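Local coordinates for protein bsobi restriction endonuclease (Geobacillus stearothermophilus, PDB 1DC1) that recognises the degenerate double-stranded DNA sequence 5'-CYCGRG-3' and cleaves it after the first C, working as a homodimeric type II restriction endonuclease, at residues T40-I43 with E44-R47; A56-P59 with K60-L63; G249-E252 with H253-A257. All coordinates share one frame; numbering follows the deposited sequence.

Contact 1: T40-I43 with E44-R47; sequences TPYI and ERAR
Glu44 closes the first turn here through its backbone: Glu44 N donates to Thr40 O over 2.9 Å.

Arg45 makes the main side-chain contact. Its N bonds to Pro41 O at 3.0 Å, while its side chain bends at chi3 (-70°) and turns the guanidinium back beside Tyr42. NH2 stands 3.3 Å above the Tyr42 ring plane, over its centre, and CZ is 4.5 Å from the centroid of that ring, only 7° off the normal: a cation-pi pair. Because ring and guanidinium planes are 78° apart, the guanidinium meets the ring with an edge rather than lying flat on it. Pro41 O covers one face of the guanidinium, and Pro41 CB is 3.5 Å from Arg45 NH1.

All this lies within helix 21-53, which kinks where the N atoms of Pro41 and Tyr42 lack bonds to the preceding turn; the bonds onward from Thr40 show that regular winding resumes at once. The Tyr42 ring packs on Gln122 and Leu126 of helix 110-152.

Ala46 N follows with a bond to Tyr42 O, 3.1 Å, and its methyl touches Leu119 of the same helix. Arg47 N reaches Ile43 O at 2.9 Å, and Arg47 CG lies 3.4 Å from Ile43 O. The guanidinium of Arg47 leaves the contact to form a salt bridge with Glu113 of the second subunit.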
loop_
_atom_site.group_PDB
_atom_site.type_symbol
_atom_site.label_atom_id
_atom_site.label_comp_id
_atom_site.label_asym_id
_atom_site.label_seq_id
_atom_site.Cartn_x
_atom_site.Cartn_y
_atom_site.Cartn_z
ATOM N N THR D 40 -22.782 -4.443 -2.216
ATOM C CA THR D 40 -24.195 -4.198 -1.928
ATOM C C THR D 40 -24.488 -3.281 -0.719
ATOM O O THR D 40 -25.274 -2.355 -0.867
ATOM C CB THR D 40 -24.961 -5.570 -1.845
ATOM O OG1 THR D 40 -24.710 -6.284 -3.055
ATOM C CG2 THR D 40 -26.478 -5.372 -1.727
ATOM N N PRO D 41 -23.894 -3.525 0.480
ATOM C CA PRO D 41 -24.208 -2.602 1.572
ATOM C C PRO D 41 -23.818 -1.158 1.249
ATOM O O PRO D 41 -24.447 -0.223 1.784
ATOM C CB PRO D 41 -23.396 -3.139 2.738
ATOM C CG PRO D 41 -23.184 -4.585 2.428
ATOM C CD PRO D 41 -22.999 -4.610 0.957
ATOM N N TYR D 42 -22.794 -0.958 0.404
ATOM C CA TYR D 42 -22.383 0.420 0.066
ATOM C C TYR D 42 -23.422 1.092 -0.810
ATOM O O TYR D 42 -23.784 2.263 -0.586
ATOM C CB TYR D 42 -21.026 0.451 -0.637
ATOM C CG TYR D 42 -19.913 0.079 0.294
ATOM C CD1 TYR D 42 -19.667 -1.262 0.585
ATOM C CD2 TYR D 42 -19.122 1.058 0.907
ATOM C CE1 TYR D 42 -18.678 -1.637 1.450
ATOM C CE2 TYR D 42 -18.095 0.699 1.802
ATOM C CZ TYR D 42 -17.892 -0.659 2.054
ATOM O OH TYR D 42 -16.873 -1.084 2.852
ATOM N N ILE D 43 -23.901 0.359 -1.808
ATOM C CA ILE D 43 -24.921 0.902 -2.700
ATOM C C ILE D 43 -26.240 1.137 -1.940
ATOM O O ILE D 43 -26.924 2.154 -2.140
ATOM C CB ILE D 43 -25.174 -0.033 -3.915
ATOM C CG1 ILE D 43 -23.862 -0.275 -4.688
ATOM C CG2 ILE D 43 -26.313 0.572 -4.818
ATOM C CD1 ILE D 43 -23.200 0.994 -5.257
ATOM N N GLU D 44 -26.599 0.216 -1.051
ATOM C CA GLU D 44 -27.835 0.381 -0.295
ATOM C C GLU D 44 -27.717 1.577 0.656
ATOM O O GLU D 44 -28.701 2.307 0.814
ATOM C CB GLU D 44 -28.214 -0.895 0.470
ATOM C CG GLU D 44 -29.690 -0.832 0.884
ATOM C CD GLU D 44 -30.190 -2.051 1.656
ATOM O OE1 GLU D 44 -29.392 -2.995 1.874
ATOM O OE2 GLU D 44 -31.390 -2.069 2.029
ATOM N N ARG D 45 -26.546 1.793 1.277
ATOM C CA ARG D 45 -26.393 2.974 2.136
ATOM C C ARG D 45 -26.550 4.268 1.290
ATOM O O ARG D 45 -27.102 5.255 1.781
ATOM C CB ARG D 45 -25.042 2.958 2.877
ATOM C CG ARG D 45 -25.028 1.982 4.084
ATOM C CD ARG D 45 -23.715 2.085 4.917
ATOM N NE ARG D 45 -22.538 1.550 4.215
ATOM C CZ ARG D 45 -22.132 0.286 4.299
ATOM N NH1 ARG D 45 -22.799 -0.577 5.057
ATOM N NH2 ARG D 45 -21.092 -0.117 3.602
ATOM N N ALA D 46 -26.081 4.255 0.037
ATOM C CA ALA D 46 -26.222 5.391 -0.860
ATOM C C ALA D 46 -27.726 5.578 -1.181
ATOM O O ALA D 46 -28.208 6.705 -1.180
ATOM C CB ALA D 46 -25.392 5.192 -2.125
ATOM N N ARG D 47 -28.466 4.484 -1.419
ATOM C CA ARG D 47 -29.904 4.569 -1.678
ATOM C C ARG D 47 -30.595 5.171 -0.447
ATOM O O ARG D 47 -31.493 6.014 -0.563
ATOM C CB ARG D 47 -30.497 3.153 -1.949
ATOM C CG ARG D 47 -30.092 2.434 -3.243
ATOM C CD ARG D 47 -30.817 2.938 -4.479
ATOM N NE ARG D 47 -30.436 2.234 -5.712
ATOM C CZ ARG D 47 -30.844 2.546 -6.948
ATOM N NH1 ARG D 47 -31.656 3.560 -7.168
ATOM N NH2 ARG D 47 -30.464 1.818 -7.989
#

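Contact 2: A56-P59 with K60-L63; sequences AKTP and KDLL
The Asp61 carboxylate has the Thr58 hydroxyl over one face, OG1 standing 3.1 Å from CG and almost directly above it. Thr58 N comes to Asp61 OD2 from that same side of the plane, in a weak bond of 3.2 Å, and Lys57 N adds a second weak bond to OD2, 3.3 Å long. One carboxylate oxygen thus collects two successive backbone N-H groups.

In return Asp61 N is shared between Thr58 O, at 2.8 Å, and Thr58 OG1, at 3.2 Å; the hydroxyl can reach it because chi1 of 75° sets OG1 between the backbone N and the carbonyl carbon. With an alanine in place of Asp61, the N-H groups of Lys57 and Thr58 would probably lose their common acceptor and the loop ahead of the turn would be freer to move.

Beside these polar bonds, Ala56 CB presses tightly on Leu62 CD2 at 3.4 Å, and Leu62 N bonds to Pro59 O at 3.0 Å. From the loop between helices 21-53 and 69-75, Pro59 and Leu62 pack on Leu103 of helix 88-103 and Phe110 of helix 110-152. Thr58 and Asp61 make the reciprocal pairing of a capping box, its Thr58 N to Asp61 OD2 half weak, at the start of a short run of helical backbone angles.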
loop_
_atom_site.group_PDB
_atom_site.type_symbol
_atom_site.label_atom_id
_atom_site.label_comp_id
_atom_site.label_asym_id
_atom_site.label_seq_id
_atom_site.Cartn_x
_atom_site.Cartn_y
_atom_site.Cartn_z
ATOM N N ALA D 56 -34.416 17.641 2.055
ATOM C CA ALA D 56 -33.832 18.983 1.972
ATOM C C ALA D 56 -34.249 19.529 0.620
ATOM O O ALA D 56 -34.131 18.856 -0.407
ATOM C CB ALA D 56 -32.335 18.914 2.059
ATOM N N LYS D 57 -34.758 20.754 0.598
ATOM C CA LYS D 57 -35.178 21.299 -0.664
ATOM C C LYS D 57 -34.043 22.100 -1.228
ATOM O O LYS D 57 -34.025 22.383 -2.414
ATOM C CB LYS D 57 -36.448 22.130 -0.481
ATOM C CG LYS D 57 -37.752 21.310 -0.233
ATOM C CD LYS D 57 -37.512 19.799 -0.122
ATOM C CE LYS D 57 -38.218 18.999 -1.218
ATOM N NZ LYS D 57 -37.523 19.083 -2.547
ATOM N N THR D 58 -33.075 22.439 -0.381
ATOM C CA THR D 58 -31.905 23.204 -0.822
ATOM C C THR D 58 -30.655 22.635 -0.193
ATOM O O THR D 58 -30.731 22.017 0.848
ATOM C CB THR D 58 -31.986 24.702 -0.398
ATOM O OG1 THR D 58 -31.721 24.816 1.007
ATOM C CG2 THR D 58 -33.368 25.277 -0.710
ATOM N N PRO D 59 -29.503 22.804 -0.847
ATOM C CA PRO D 59 -28.267 22.281 -0.256
ATOM C C PRO D 59 -28.082 22.714 1.185
ATOM O O PRO D 59 -27.698 21.906 2.014
ATOM C CB PRO D 59 -27.176 22.821 -1.176
ATOM C CG PRO D 59 -27.847 22.965 -2.488
ATOM C CD PRO D 59 -29.287 23.360 -2.191
ATOM N N LYS D 60 -28.377 23.970 1.512
ATOM C CA LYS D 60 -28.161 24.418 2.887
ATOM C C LYS D 60 -29.056 23.721 3.845
ATOM O O LYS D 60 -28.743 23.597 5.021
ATOM C CB LYS D 60 -28.340 25.925 3.013
ATOM C CG LYS D 60 -27.072 26.639 2.632
ATOM C CD LYS D 60 -27.224 28.144 2.726
ATOM C CE LYS D 60 -26.627 28.873 1.508
ATOM N NZ LYS D 60 -27.670 29.532 0.603
ATOM N N ASP D 61 -30.179 23.230 3.340
ATOM C CA ASP D 61 -31.113 22.524 4.201
ATOM C C ASP D 61 -30.527 21.204 4.704
ATOM O O ASP D 61 -30.941 20.703 5.753
ATOM C CB ASP D 61 -32.428 22.257 3.454
ATOM C CG ASP D 61 -33.328 23.492 3.349
ATOM O OD1 ASP D 61 -33.161 24.445 4.154
ATOM O OD2 ASP D 61 -34.204 23.483 2.448
ATOM N N LEU D 62 -29.560 20.659 3.966
ATOM C CA LEU D 62 -28.919 19.382 4.331
ATOM C C LEU D 62 -28.220 19.492 5.697
ATOM O O LEU D 62 -28.067 18.486 6.400
ATOM C CB LEU D 62 -27.922 18.936 3.207
ATOM C CG LEU D 62 -28.475 18.714 1.764
ATOM C CD1 LEU D 62 -27.370 18.649 0.729
ATOM C CD2 LEU D 62 -29.297 17.429 1.743
ATOM N N LEU D 63 -27.830 20.714 6.059
ATOM C CA LEU D 63 -27.165 20.961 7.331
ATOM C C LEU D 63 -28.060 20.678 8.537
ATOM O O LEU D 63 -27.585 20.536 9.664
ATOM C CB LEU D 63 -26.717 22.400 7.381
ATOM C CG LEU D 63 -25.654 22.686 6.341
ATOM C CD1 LEU D 63 -25.314 24.183 6.258
ATOM C CD2 LEU D 63 -24.448 21.869 6.758
#

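Contact 3: G249-E252 with H253-A257; sequences GADE and HWKTA. With nucleotides of chain A; nucleotides of chain B.
Glu252 and His253 sit on helix 247-270, the helix of a beta-alpha-beta unit between strands 235-242 and 276-281 in this PD-(D/E)XK nuclease fold, and they face the bound DNA.

Two hydrogen bonds address bases. His253 NE2 donates to N7 of DG8 of chain A at 3.0 Å, and N4 of DC7 of chain B donates to Glu252 OE2 at 3.0 Å with a nearly straight N-H...O angle of 170°. The two bases are Watson-Crick partners, N1 of DG8 of chain A lying 2.8 Å from N3 of DC7 of chain B, so neighbouring residues read both halves of one pair from its major-groove edge. A bend at chi2 (75°) carries the Glu252 carboxylate to its base; Glu252 CG lies over one face of the His253 ring. His253 also touches Lys242, predicted to serve the catalytic magnesium.

Backbone bonds are those of a regular alpha-helix; His253 N to Gly249 O, 2.9 Å, is one.

Among the charged groups, Asp251 OD2 offers its anti lone pair to Lys255 NZ in a 2.7 Å salt bridge. NZ also pairs with a DNA phosphate, and Asp251 OD1 with Arg263 of the second subunit, so this Asp251-Lys255 pair links the helix to the DNA backbone and to the other subunit.

One water completes the set, donating to Glu252 OE1 at 2.8 Å and accepting from Lys255 NZ at 3.0 Å.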
loop_
_atom_site.group_PDB
_atom_site.type_symbol
_atom_site.label_atom_id
_atom_site.label_comp_id
_atom_site.label_asym_id
_atom_site.label_seq_id
_atom_site.Cartn_x
_atom_site.Cartn_y
_atom_site.Cartn_z
ATOM N N GLY D 249 2.386 -5.640 -6.443
ATOM C CA GLY D 249 2.582 -5.485 -5.004
ATOM C C GLY D 249 3.522 -6.551 -4.440
ATOM O O GLY D 249 3.921 -6.493 -3.257
ATOM N N ALA D 250 3.899 -7.518 -5.271
ATOM C CA ALA D 250 4.758 -8.627 -4.839
ATOM C C ALA D 250 6.082 -8.156 -4.233
ATOM O O ALA D 250 6.337 -8.412 -3.074
ATOM C CB ALA D 250 5.011 -9.584 -6.024
ATOM N N ASP D 251 6.905 -7.446 -5.006
ATOM C CA ASP D 251 8.200 -6.981 -4.515
ATOM C C ASP D 251 8.026 -5.911 -3.407
ATOM O O ASP D 251 8.819 -5.865 -2.435
ATOM C CB ASP D 251 9.024 -6.406 -5.659
ATOM C CG ASP D 251 10.481 -6.288 -5.281
ATOM O OD1 ASP D 251 11.157 -7.357 -5.300
ATOM O OD2 ASP D 251 10.906 -5.159 -4.930
ATOM N N GLU D 252 6.984 -5.065 -3.552
ATOM C CA GLU D 252 6.664 -4.034 -2.574
ATOM C C GLU D 252 6.486 -4.645 -1.153
ATOM O O GLU D 252 7.196 -4.274 -0.201
ATOM C CB GLU D 252 5.372 -3.299 -2.982
ATOM C CG GLU D 252 4.954 -2.199 -1.949
ATOM C CD GLU D 252 5.825 -0.936 -2.038
ATOM O OE1 GLU D 252 6.716 -0.913 -2.925
ATOM O OE2 GLU D 252 5.638 0.034 -1.243
ATOM N N HIS D 253 5.566 -5.603 -1.012
ATOM C CA HIS D 253 5.316 -6.189 0.313
ATOM C C HIS D 253 6.391 -7.195 0.749
ATOM O O HIS D 253 6.505 -7.492 1.934
ATOM C CB HIS D 253 3.898 -6.749 0.373
ATOM C CG HIS D 253 2.866 -5.739 -0.027
ATOM N ND1 HIS D 253 2.740 -4.509 0.584
ATOM C CD2 HIS D 253 1.828 -5.841 -0.873
ATOM C CE1 HIS D 253 1.660 -3.905 0.137
ATOM N NE2 HIS D 253 1.087 -4.694 -0.748
ATOM N N TRP D 254 7.208 -7.676 -0.193
ATOM C CA TRP D 254 8.316 -8.556 0.155
ATOM C C TRP D 254 9.417 -7.632 0.785
ATOM O O TRP D 254 10.005 -8.003 1.793
ATOM C CB TRP D 254 8.860 -9.268 -1.089
ATOM C CG TRP D 254 10.298 -9.705 -0.924
ATOM C CD1 TRP D 254 11.360 -9.271 -1.649
ATOM C CD2 TRP D 254 10.823 -10.657 0.039
ATOM N NE1 TRP D 254 12.515 -9.891 -1.215
ATOM C CE2 TRP D 254 12.219 -10.742 -0.180
ATOM C CE3 TRP D 254 10.250 -11.443 1.067
ATOM C CZ2 TRP D 254 13.064 -11.586 0.591
ATOM C CZ3 TRP D 254 11.099 -12.297 1.839
ATOM C CH2 TRP D 254 12.491 -12.354 1.585
ATOM N N LYS D 255 9.689 -6.443 0.203
ATOM C CA LYS D 255 10.692 -5.507 0.765
ATOM C C LYS D 255 10.280 -5.191 2.216
ATOM O O LYS D 255 11.098 -5.153 3.118
ATOM C CB LYS D 255 10.723 -4.207 -0.036
ATOM C CG LYS D 255 11.576 -4.275 -1.286
ATOM C CD LYS D 255 11.668 -2.899 -1.972
ATOM C CE LYS D 255 10.355 -2.415 -2.561
ATOM N NZ LYS D 255 10.286 -2.744 -3.997
ATOM N N THR D 256 8.987 -4.958 2.439
ATOM C CA THR D 256 8.449 -4.677 3.788
ATOM C C THR D 256 8.696 -5.855 4.757
ATOM O O THR D 256 9.255 -5.687 5.852
ATOM C CB THR D 256 6.923 -4.367 3.713
ATOM O OG1 THR D 256 6.676 -3.414 2.667
ATOM C CG2 THR D 256 6.426 -3.837 5.003
ATOM N N ALA D 257 8.316 -7.057 4.318
ATOM C CA ALA D 257 8.458 -8.293 5.104
ATOM C C ALA D 257 9.909 -8.608 5.406
ATOM O O ALA D 257 10.223 -9.082 6.494
ATOM C CB ALA D 257 7.813 -9.482 4.399
ATOM P P DC A 7 -1.963 -9.136 3.074
ATOM O OP1 DC A 7 -2.314 -10.503 2.653
ATOM O OP2 DC A 7 -0.538 -8.788 3.351
ATOM O "O5'" DC A 7 -2.461 -8.115 1.971
ATOM C "C5'" DC A 7 -3.822 -8.138 1.482
ATOM C "C4'" DC A 7 -4.015 -7.061 0.437
ATOM O "O4'" DC A 7 -3.799 -5.722 0.983
ATOM C "C3'" DC A 7 -3.112 -7.188 -0.799
ATOM O "O3'" DC A 7 -3.864 -6.877 -1.950
ATOM C "C2'" DC A 7 -2.124 -6.056 -0.628
ATOM C "C1'" DC A 7 -2.921 -5.004 0.124
ATOM N N1 DC A 7 -2.053 -4.123 0.930
ATOM C C2 DC A 7 -2.165 -2.714 0.770
ATOM O O2 DC A 7 -3.138 -2.244 0.129
ATOM N N3 DC A 7 -1.229 -1.903 1.341
ATOM C C4 DC A 7 -0.266 -2.439 2.109
ATOM N N4 DC A 7 0.648 -1.618 2.635
ATOM C C5 DC A 7 -0.200 -3.859 2.371
ATOM C C6 DC A 7 -1.099 -4.647 1.770
ATOM P P DG A 8 -3.577 -7.590 -3.366
ATOM O OP1 DG A 8 -4.408 -8.780 -3.448
ATOM O OP2 DG A 8 -2.141 -7.677 -3.663
ATOM O "O5'" DG A 8 -4.266 -6.556 -4.370
ATOM C "C5'" DG A 8 -5.630 -6.066 -4.148
ATOM C "C4'" DG A 8 -5.736 -4.627 -4.602
ATOM O "O4'" DG A 8 -4.866 -3.828 -3.766
ATOM C "C3'" DG A 8 -5.275 -4.405 -6.053
ATOM O "O3'" DG A 8 -5.974 -3.285 -6.629
ATOM C "C2'" DG A 8 -3.831 -3.961 -5.871
ATOM C "C1'" DG A 8 -3.917 -3.145 -4.565
ATOM N N9 DG A 8 -2.662 -3.021 -3.821
ATOM C C8 DG A 8 -1.746 -4.029 -3.594
ATOM N N7 DG A 8 -0.677 -3.620 -2.960
ATOM C C5 DG A 8 -0.901 -2.262 -2.730
ATOM C C6 DG A 8 -0.063 -1.260 -2.102
ATOM O O6 DG A 8 1.056 -1.395 -1.622
ATOM N N1 DG A 8 -0.663 -0.002 -2.098
ATOM C C2 DG A 8 -1.905 0.280 -2.635
ATOM N N2 DG A 8 -2.343 1.540 -2.525
ATOM N N3 DG A 8 -2.683 -0.630 -3.240
ATOM C C4 DG A 8 -2.127 -1.873 -3.247
ATOM P P DC B 7 5.170 8.272 -1.893
ATOM O OP1 DC B 7 5.434 9.659 -1.535
ATOM O OP2 DC B 7 5.988 7.213 -1.318
ATOM O "O5'" DC B 7 3.688 7.920 -1.455
ATOM C "C5'" DC B 7 2.559 8.738 -1.874
ATOM C "C4'" DC B 7 1.269 8.157 -1.332
ATOM O "O4'" DC B 7 1.019 6.814 -1.859
ATOM C "C3'" DC B 7 1.235 8.032 0.199
ATOM O "O3'" DC B 7 -0.043 8.385 0.654
ATOM C "C2'" DC B 7 1.383 6.545 0.452
ATOM C "C1'" DC B 7 0.762 5.906 -0.787
ATOM N N1 DC B 7 1.332 4.568 -1.112
ATOM C C2 DC B 7 0.451 3.454 -1.250
ATOM O O2 DC B 7 -0.775 3.646 -1.287
ATOM N N3 DC B 7 0.976 2.203 -1.350
ATOM C C4 DC B 7 2.303 2.040 -1.367
ATOM N N4 DC B 7 2.770 0.808 -1.362
ATOM C C5 DC B 7 3.206 3.148 -1.355
ATOM C C6 DC B 7 2.686 4.379 -1.216
HETATM O O HOH W 1 7.685 -2.108 -5.258
#

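Contacts 1, 2 and 3 follow one another along the chain without touching. Contact 1 lies on helix 21-53 and contact 2 in the loop just after it, their centres 21 Å apart, and both pack on helix 110-152. Contact 3 comes much later, on helix 247-270 next to the mixed sheet, with its centre 34 Å from that of contact 1 and 47 Å from that of contact 2. Their distances from the DNA differ accordingly: only contact 3 bonds to bases, while the nearest atom of contact 1 is about 6 Å from the DNA and that of contact 2 about 20 Å. Contacts 1 and 3 both touch the second subunit, so the dimer is joined in two distant regions.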